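Local coordinates for SPbeta prophage-derived aminoglycoside N(3')-acetyltransferase-like protein YokD (Bacillus subtilis, PDB 2NYG), which binds coenzyme A and, as a homodimeric member of the antibiotic N-acetyltransferase family, may contribute to antibiotic resistance, at residues R120-P123 and E124-R127; V171-G175 and A176-S180; V256-A259 and E260-I264. All coordinates share one frame; numbering follows the deposited sequence.

Contact 1: R120-P123 and E124-R127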
# COMPACT_ATOMS: atom_id res chain seq x y z
N ARG A 120 0.10 -0.58 -7.44
CA ARG A 120 -1.07 -1.39 -7.75
C ARG A 120 -2.39 -0.64 -7.61
O ARG A 120 -3.36 -0.99 -8.26
CB ARG A 120 -1.11 -2.65 -6.88
CG ARG A 120 -1.24 -2.40 -5.38
CD ARG A 120 -1.52 -3.69 -4.62
NE ARG A 120 -2.90 -3.78 -4.17
CZ ARG A 120 -3.29 -3.60 -2.91
NH1 ARG A 120 -2.39 -3.32 -1.97
NH2 ARG A 120 -4.56 -3.70 -2.57
N SER A 121 -2.43 0.37 -6.77
CA SER A 121 -3.67 1.11 -6.63
C SER A 121 -3.45 2.56 -7.06
O SER A 121 -4.01 3.49 -6.48
CB SER A 121 -4.17 1.05 -5.19
OG SER A 121 -3.31 1.77 -4.34
N TYR A 122 -2.61 2.72 -8.08
CA TYR A 122 -2.30 4.03 -8.64
C TYR A 122 -3.28 4.25 -9.80
O TYR A 122 -3.64 3.31 -10.50
CB TYR A 122 -0.86 4.05 -9.16
CG TYR A 122 -0.32 5.43 -9.44
CD1 TYR A 122 0.08 6.27 -8.40
CD2 TYR A 122 -0.17 5.90 -10.75
CE1 TYR A 122 0.63 7.54 -8.66
CE2 TYR A 122 0.37 7.16 -11.01
CZ TYR A 122 0.77 7.97 -9.96
OH TYR A 122 1.32 9.21 -10.20
N PRO A 123 -3.70 5.50 -10.02
CA PRO A 123 -4.64 5.79 -11.11
C PRO A 123 -4.22 5.21 -12.45
O PRO A 123 -3.13 5.52 -12.96
CB PRO A 123 -4.69 7.31 -11.13
CG PRO A 123 -4.33 7.70 -9.74
CD PRO A 123 -3.21 6.76 -9.42
N GLU A 124 -5.08 4.37 -13.00
CA GLU A 124 -4.88 3.76 -14.32
C GLU A 124 -4.05 2.48 -14.40
O GLU A 124 -3.76 1.99 -15.49
CB GLU A 124 -4.32 4.81 -15.26
CG GLU A 124 -5.11 6.11 -15.17
CD GLU A 124 -5.66 6.56 -16.49
OE1 GLU A 124 -4.89 7.14 -17.28
OE2 GLU A 124 -6.87 6.33 -16.73
N VAL A 125 -3.69 1.92 -13.25
CA VAL A 125 -2.93 0.69 -13.20
C VAL A 125 -3.88 -0.51 -13.15
O VAL A 125 -4.81 -0.54 -12.35
CB VAL A 125 -2.03 0.66 -11.97
CG1 VAL A 125 -1.33 -0.69 -11.86
CG2 VAL A 125 -1.02 1.78 -12.04
N LYS A 126 -3.63 -1.50 -13.99
CA LYS A 126 -4.46 -2.70 -14.01
C LYS A 126 -3.71 -3.87 -13.37
O LYS A 126 -2.48 -3.84 -13.28
CB LYS A 126 -4.82 -3.05 -15.44
CG LYS A 126 -5.75 -2.06 -16.12
CD LYS A 126 -7.22 -2.39 -15.88
CE LYS A 126 -8.09 -1.71 -16.91
NZ LYS A 126 -7.83 -0.25 -16.91
N ARG A 127 -4.46 -4.88 -12.94
CA ARG A 127 -3.89 -6.06 -12.29
C ARG A 127 -4.51 -7.33 -12.85
O ARG A 127 -5.72 -7.39 -13.07
CB ARG A 127 -4.17 -5.99 -10.79
CG ARG A 127 -3.45 -7.02 -9.95
CD ARG A 127 -3.71 -6.78 -8.49
NE ARG A 127 -2.95 -7.67 -7.63
CZ ARG A 127 -3.05 -7.70 -6.31
NH1 ARG A 127 -3.89 -6.88 -5.69
NH2 ARG A 127 -2.33 -8.55 -5.60
O HOH W 1 -4.60 -3.69 -6.63

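Contact 2: V171-G175 and A176-S180. With COA (coenzyme A), chain G.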
# COMPACT_ATOMS: atom_id res chain seq x y z
N VAL A 171 13.79 -5.60 -18.71
CA VAL A 171 13.67 -5.81 -17.28
C VAL A 171 14.47 -4.67 -16.65
O VAL A 171 15.50 -4.27 -17.18
CB VAL A 171 14.27 -7.17 -16.84
CG1 VAL A 171 14.16 -7.31 -15.33
CG2 VAL A 171 13.54 -8.30 -17.51
N LEU A 172 13.98 -4.12 -15.56
CA LEU A 172 14.70 -3.05 -14.89
C LEU A 172 14.87 -3.43 -13.43
O LEU A 172 13.89 -3.55 -12.70
CB LEU A 172 13.95 -1.72 -14.98
CG LEU A 172 14.49 -0.63 -14.05
CD1 LEU A 172 15.93 -0.34 -14.39
CD2 LEU A 172 13.66 0.63 -14.17
N LEU A 173 16.10 -3.67 -13.02
CA LEU A 173 16.35 -4.00 -11.64
C LEU A 173 16.79 -2.67 -11.05
O LEU A 173 17.90 -2.20 -11.30
CB LEU A 173 17.45 -5.06 -11.52
CG LEU A 173 17.14 -6.40 -12.20
CD1 LEU A 173 18.32 -7.34 -12.05
CD2 LEU A 173 15.91 -7.01 -11.60
N LEU A 174 15.89 -2.07 -10.29
CA LEU A 174 16.14 -0.78 -9.66
C LEU A 174 16.48 -1.05 -8.20
O LEU A 174 15.61 -1.11 -7.33
CB LEU A 174 14.89 0.09 -9.81
CG LEU A 174 14.71 1.47 -9.19
CD1 LEU A 174 15.97 2.28 -9.22
CD2 LEU A 174 13.61 2.15 -9.98
N GLY A 175 17.76 -1.22 -7.94
CA GLY A 175 18.15 -1.51 -6.59
C GLY A 175 18.01 -2.99 -6.27
O GLY A 175 18.34 -3.39 -5.18
N ALA A 176 17.53 -3.80 -7.21
CA ALA A 176 17.40 -5.24 -6.97
C ALA A 176 18.41 -6.03 -7.77
O ALA A 176 19.00 -5.53 -8.72
CB ALA A 176 16.01 -5.71 -7.33
N ASP A 177 18.60 -7.29 -7.38
CA ASP A 177 19.53 -8.16 -8.09
C ASP A 177 18.75 -9.18 -8.90
O ASP A 177 17.52 -9.15 -8.94
CB ASP A 177 20.47 -8.88 -7.10
CG ASP A 177 21.87 -9.08 -7.67
OD1 ASP A 177 22.01 -9.41 -8.88
OD2 ASP A 177 22.85 -8.92 -6.91
N PHE A 178 19.48 -10.09 -9.54
CA PHE A 178 18.88 -11.12 -10.37
C PHE A 178 17.94 -12.09 -9.67
O PHE A 178 17.00 -12.61 -10.28
CB PHE A 178 19.98 -11.91 -11.05
CG PHE A 178 20.67 -11.15 -12.14
CD1 PHE A 178 22.02 -10.84 -12.04
CD2 PHE A 178 19.97 -10.76 -13.28
CE1 PHE A 178 22.67 -10.16 -13.07
CE2 PHE A 178 20.60 -10.08 -14.31
CZ PHE A 178 21.95 -9.78 -14.21
N ASP A 179 18.18 -12.33 -8.39
CA ASP A 179 17.37 -13.24 -7.60
C ASP A 179 15.91 -12.83 -7.59
O ASP A 179 15.07 -13.58 -7.11
CB ASP A 179 17.88 -13.32 -6.17
CG ASP A 179 17.69 -12.02 -5.42
OD1 ASP A 179 18.11 -10.96 -5.93
OD2 ASP A 179 17.11 -12.05 -4.31
N SER A 180 15.63 -11.64 -8.12
CA SER A 180 14.27 -11.08 -8.19
C SER A 180 13.71 -11.03 -9.58
O SER A 180 12.59 -10.59 -9.75
CB SER A 180 14.24 -9.64 -7.66
OG SER A 180 14.75 -9.52 -6.34
N1A COA G . 13.44 7.25 0.08
C2A COA G . 14.15 6.06 0.27
N3A COA G . 13.64 5.10 1.12
C4A COA G . 12.44 5.30 1.77
C5A COA G . 11.69 6.48 1.60
C6A COA G . 12.20 7.47 0.74
N6A COA G . 11.54 8.60 0.55
N7A COA G . 10.56 6.38 2.36
C8A COA G . 10.60 5.17 3.00
N9A COA G . 11.78 4.50 2.62
C1B COA G . 12.30 3.18 3.03
C2B COA G . 11.71 2.54 4.33
O2B COA G . 12.13 3.18 5.55
C3B COA G . 12.18 1.11 4.22
O3B COA G . 13.52 1.13 4.82
P3B COA G . 14.05 0.10 5.97
O7A COA G . 12.96 -0.95 6.30
O8A COA G . 14.31 0.86 7.25
O9A COA G . 15.33 -0.54 5.47
C4B COA G . 12.20 0.82 2.69
O4B COA G . 12.25 2.12 2.06
C5B COA G . 10.95 0.05 2.16
O5B COA G . 11.15 -0.12 0.72
P1A COA G . 10.92 -1.53 0.05
O1A COA G . 11.22 -1.49 -1.41
O2A COA G . 9.48 -2.01 0.30
O3A COA G . 11.88 -2.44 0.86
P2A COA G . 13.47 -2.53 0.68
O4A COA G . 14.10 -2.17 1.98
O5A COA G . 14.03 -1.64 -0.43
O6A COA G . 13.57 -4.11 0.28
CBP COA G . 12.92 -5.64 -1.64
CCP COA G . 13.85 -4.53 -1.06
CDP COA G . 12.29 -6.47 -0.50
CEP COA G . 11.86 -4.91 -2.49
CAP COA G . 13.81 -6.67 -2.41
OAP COA G . 15.19 -6.25 -2.26
C9P COA G . 13.51 -6.80 -3.93
O9P COA G . 14.55 -6.49 -4.76
N8P COA G . 12.32 -7.16 -4.48
C7P COA G . 12.08 -7.08 -5.94
C6P COA G . 10.74 -6.49 -6.40

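Contact 3: V256-A259 and E260-I264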
# COMPACT_ATOMS: atom_id res chain seq x y z
N VAL A 256 15.19 -14.55 -20.92
CA VAL A 256 14.49 -15.82 -20.81
C VAL A 256 15.20 -16.90 -21.61
O VAL A 256 15.44 -18.00 -21.11
CB VAL A 256 13.01 -15.71 -21.28
CG1 VAL A 256 12.32 -17.06 -21.14
CG2 VAL A 256 12.27 -14.68 -20.46
N ASP A 257 15.56 -16.57 -22.85
CA ASP A 257 16.22 -17.53 -23.71
C ASP A 257 17.48 -18.09 -23.09
O ASP A 257 17.69 -19.30 -23.13
CB ASP A 257 16.52 -16.92 -25.08
CG ASP A 257 15.26 -16.69 -25.89
OD1 ASP A 257 14.24 -17.33 -25.58
OD2 ASP A 257 15.31 -15.87 -26.85
N PHE A 258 18.32 -17.22 -22.52
CA PHE A 258 19.56 -17.65 -21.89
C PHE A 258 19.28 -18.53 -20.69
O PHE A 258 19.98 -19.51 -20.45
CB PHE A 258 20.38 -16.45 -21.45
CG PHE A 258 21.72 -16.81 -20.89
CD1 PHE A 258 22.82 -16.98 -21.73
CD2 PHE A 258 21.89 -17.01 -19.52
CE1 PHE A 258 24.07 -17.34 -21.22
CE2 PHE A 258 23.13 -17.37 -18.99
CZ PHE A 258 24.22 -17.53 -19.84
N ALA A 259 18.26 -18.17 -19.92
CA ALA A 259 17.86 -18.93 -18.74
C ALA A 259 17.51 -20.36 -19.13
O ALA A 259 17.88 -21.33 -18.45
CB ALA A 259 16.68 -18.26 -18.09
N GLU A 260 16.79 -20.50 -20.23
CA GLU A 260 16.39 -21.80 -20.72
C GLU A 260 17.64 -22.63 -20.96
O GLU A 260 17.79 -23.71 -20.41
CB GLU A 260 15.57 -21.64 -22.01
CG GLU A 260 15.36 -22.92 -22.79
CD GLU A 260 14.32 -22.75 -23.88
OE1 GLU A 260 14.28 -21.66 -24.49
OE2 GLU A 260 13.56 -23.70 -24.14
N LYS A 261 18.56 -22.12 -21.78
CA LYS A 261 19.78 -22.84 -22.10
C LYS A 261 20.63 -23.19 -20.89
O LYS A 261 21.07 -24.34 -20.75
CB LYS A 261 20.58 -22.04 -23.12
CG LYS A 261 19.85 -21.98 -24.44
CD LYS A 261 20.58 -21.20 -25.50
CE LYS A 261 19.84 -21.34 -26.81
NZ LYS A 261 20.60 -20.75 -27.94
N TRP A 262 20.87 -22.23 -20.01
CA TRP A 262 21.64 -22.49 -18.80
C TRP A 262 20.98 -23.67 -18.07
O TRP A 262 21.66 -24.60 -17.66
CB TRP A 262 21.65 -21.25 -17.90
CG TRP A 262 22.56 -21.36 -16.72
CD1 TRP A 262 23.81 -20.83 -16.61
CD2 TRP A 262 22.28 -22.00 -15.47
NE1 TRP A 262 24.33 -21.10 -15.37
CE2 TRP A 262 23.41 -21.82 -14.65
CE3 TRP A 262 21.18 -22.71 -14.97
CZ2 TRP A 262 23.48 -22.32 -13.35
CZ3 TRP A 262 21.24 -23.21 -13.68
CH2 TRP A 262 22.39 -23.01 -12.88
N PHE A 263 19.66 -23.63 -17.93
CA PHE A 263 18.93 -24.71 -17.27
C PHE A 263 19.06 -26.04 -18.03
O PHE A 263 19.38 -27.06 -17.43
CB PHE A 263 17.43 -24.37 -17.16
CG PHE A 263 17.09 -23.40 -16.06
CD1 PHE A 263 17.58 -23.58 -14.78
CD2 PHE A 263 16.24 -22.33 -16.31
CE1 PHE A 263 17.23 -22.71 -13.76
CE2 PHE A 263 15.88 -21.45 -15.29
CZ PHE A 263 16.38 -21.64 -14.01
N ILE A 264 18.79 -26.02 -19.33
CA ILE A 264 18.84 -27.22 -20.15
C ILE A 264 20.19 -27.93 -20.10
O ILE A 264 20.26 -29.15 -19.89
CB ILE A 264 18.51 -26.91 -21.63
CG1 ILE A 264 17.06 -26.47 -21.77
CG2 ILE A 264 18.75 -28.14 -22.49
CD1 ILE A 264 16.65 -26.13 -23.20

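Contact 1: R120-P123 and E124-R127
With CG1 of Val-125 anti to the backbone N (chi1 175°), the second methyl, CG2, comes to the edge of the Tyr-122 ring near its plane and packs 3.7 Å from Tyr-122 CB. These residues are the two ends of a type II beta turn: Val-125 N donates to Tyr-122 O over 3.1 Å, with an N-H...O angle of 156°. Pro-123, whose ring restrains phi to negative values, takes the first corner, and Glu-124 supplies the positive phi (86°) that the second corner of this turn type requires. On the two arms flanking the turn, the Arg-120 and Arg-127 side chains lie side by side and point the same way, Arg-120 NE being 3.6 Å from Arg-127 NH1. A water accepts from Arg-120 NE at 3.0 Å and weakly from Arg-127 NH1, so it bridges the two like charges; it also donates weakly to Arg-120 O. Their strongest polar partners lie outside the segments: Arg-120 forms a salt bridge with Glu-117, while Arg-127 NH2 donates to the carbonyls of Thr-106 and Ser-70. Tyr-105 of the second subunit meets the Tyr-122 ring. The turn leads from helix 114-119 into edge strand 126-127, which pairs with strand 135-139, while Tyr-122 packs on helix 48-60.

Contact 2: V171-G175 and A176-S180
Three donors converge on Asp-177 OD1, in the loop whose backbone packs against Leu-173. Within the loop, Phe-178 N donates to it over 2.7 Å at an N-H...O angle of 155°, meeting the anti lone pair, the one turned away from OD2. From outside come Arg-248 NH2 of strand 245-251, in a salt bridge, and Gln-225 NE2 of helix 224-234, so the one carboxylate oxygen ties the loop to both elements. This is the exit from an inner strand of the mixed sheet: strand 170-174 runs between parallel strand 32-37 and antiparallel strand 245-251, then gives way to a loop and a short 3-10 segment, 178-180.

The reversal begins at Gly-175. At its positive phi (83°) a CB would crowd the carbonyl O of Leu-174, a strain that glycine avoids. The chain then folds back over Leu-173, whose CB lies 3.2 Å from Ala-176 O, the closest approach of this side chain to the loop. With CG anti to the carbonyl carbon (chi1 -61°), the leucine's first bond heads toward the loop, and CD1 reaches to 3.7 Å from Asp-177 C and 4.0 Å from Phe-178 CD2, which it approaches obliquely, while CD2 is 4.5 Å from Ala-176 CB.

The loop also lines the pocket of coenzyme A. Ser-38, Leu-39 and Gln-114 are among the residues that hydrogen-bond the cofactor elsewhere, whereas Ala-176 and Ser-180 both come up to O9P of its pantetheine arm, the alanine through its CB. Ser-180 CB is 3.8 Å from C7P of coenzyme A, and Ser-180 OG makes a weak hydrogen bond of 3.4 Å to the amide oxygen O9P.

Contact 3: V256-A259 and E260-I264
Phe-258 and Trp-262, one helical turn apart, set their aromatic groups beside each other on one face of helix 252-268. Each has its CG anti to the backbone N (chi1 -175° and -172°), which sends both rings off the helix along neighbouring paths. They meet obliquely, an apolar contact with Phe-258 CE2 4.3 Å from Trp-262 CD1. Phe-258 also meets Phe-231 edge-to-face, and Trp-262 packs on Ala-230, which places the aromatic pair against helix 224-234.

Ala-259 and Phe-263 form a second pair with the same spacing. Here the phenylalanine CG lies anti to the carbonyl carbon, beside the backbone N, unlike the other two rings, and the ring turns back toward the methyl of Ala-259. Its exact placing is less certain, because CD2 sits too close to Ala-259 O in the model. The small alanine touches both Val-227 of helix 224-234 and Phe-184 and Ala-187 of helix 183-187, which shows it at a close approach of three helices.

The spacing is fixed by successive i to i+4 backbone bonds. Trp-262 N donates to Phe-258 O over 2.9 Å and Glu-260 N to Val-256 O over 3.0 Å, both nearly along the C=O axis. Lys-261 N bonds to Asp-257 O over 3.2 Å with a nearly straight N-H...O angle of 171°, and the aliphatic part of the lysine lies beside that same oxygen, CG at 3.7 Å.

Asp-257 OD1 and Glu-260 OE1 stand 4.5 Å apart, near enough that the two carboxylates would probably raise each other's pKa somewhat. The hydrogen bond between Asp-257 OD1 and Tyr-165 OH would be expected to moderate that effect, and Arg-190, which packs near Glu-260, might contribute.

How the contacts relate
The three contacts follow one another along the chain without interlocking. Contacts 1 and 2 reach the same mixed sheet, contact 1 at its edge strand 126-127 and contact 2 at inner strand 170-174, with centres about 21 Å apart and nearest atoms about 14 Å apart. Contact 3 lies on helix 252-268, which follows strand 245-251, the antiparallel neighbour of 170-174; its centre is about 18 Å from that of contact 2. Helix 224-234 links these two, being touched by Phe-178 and by Phe-258. The centres of contacts 1 and 3 are about 32 Å apart, on opposite sides of the chain's centre. Together they run from the dimer interface, past the coenzyme A pocket, to packing away from that pocket.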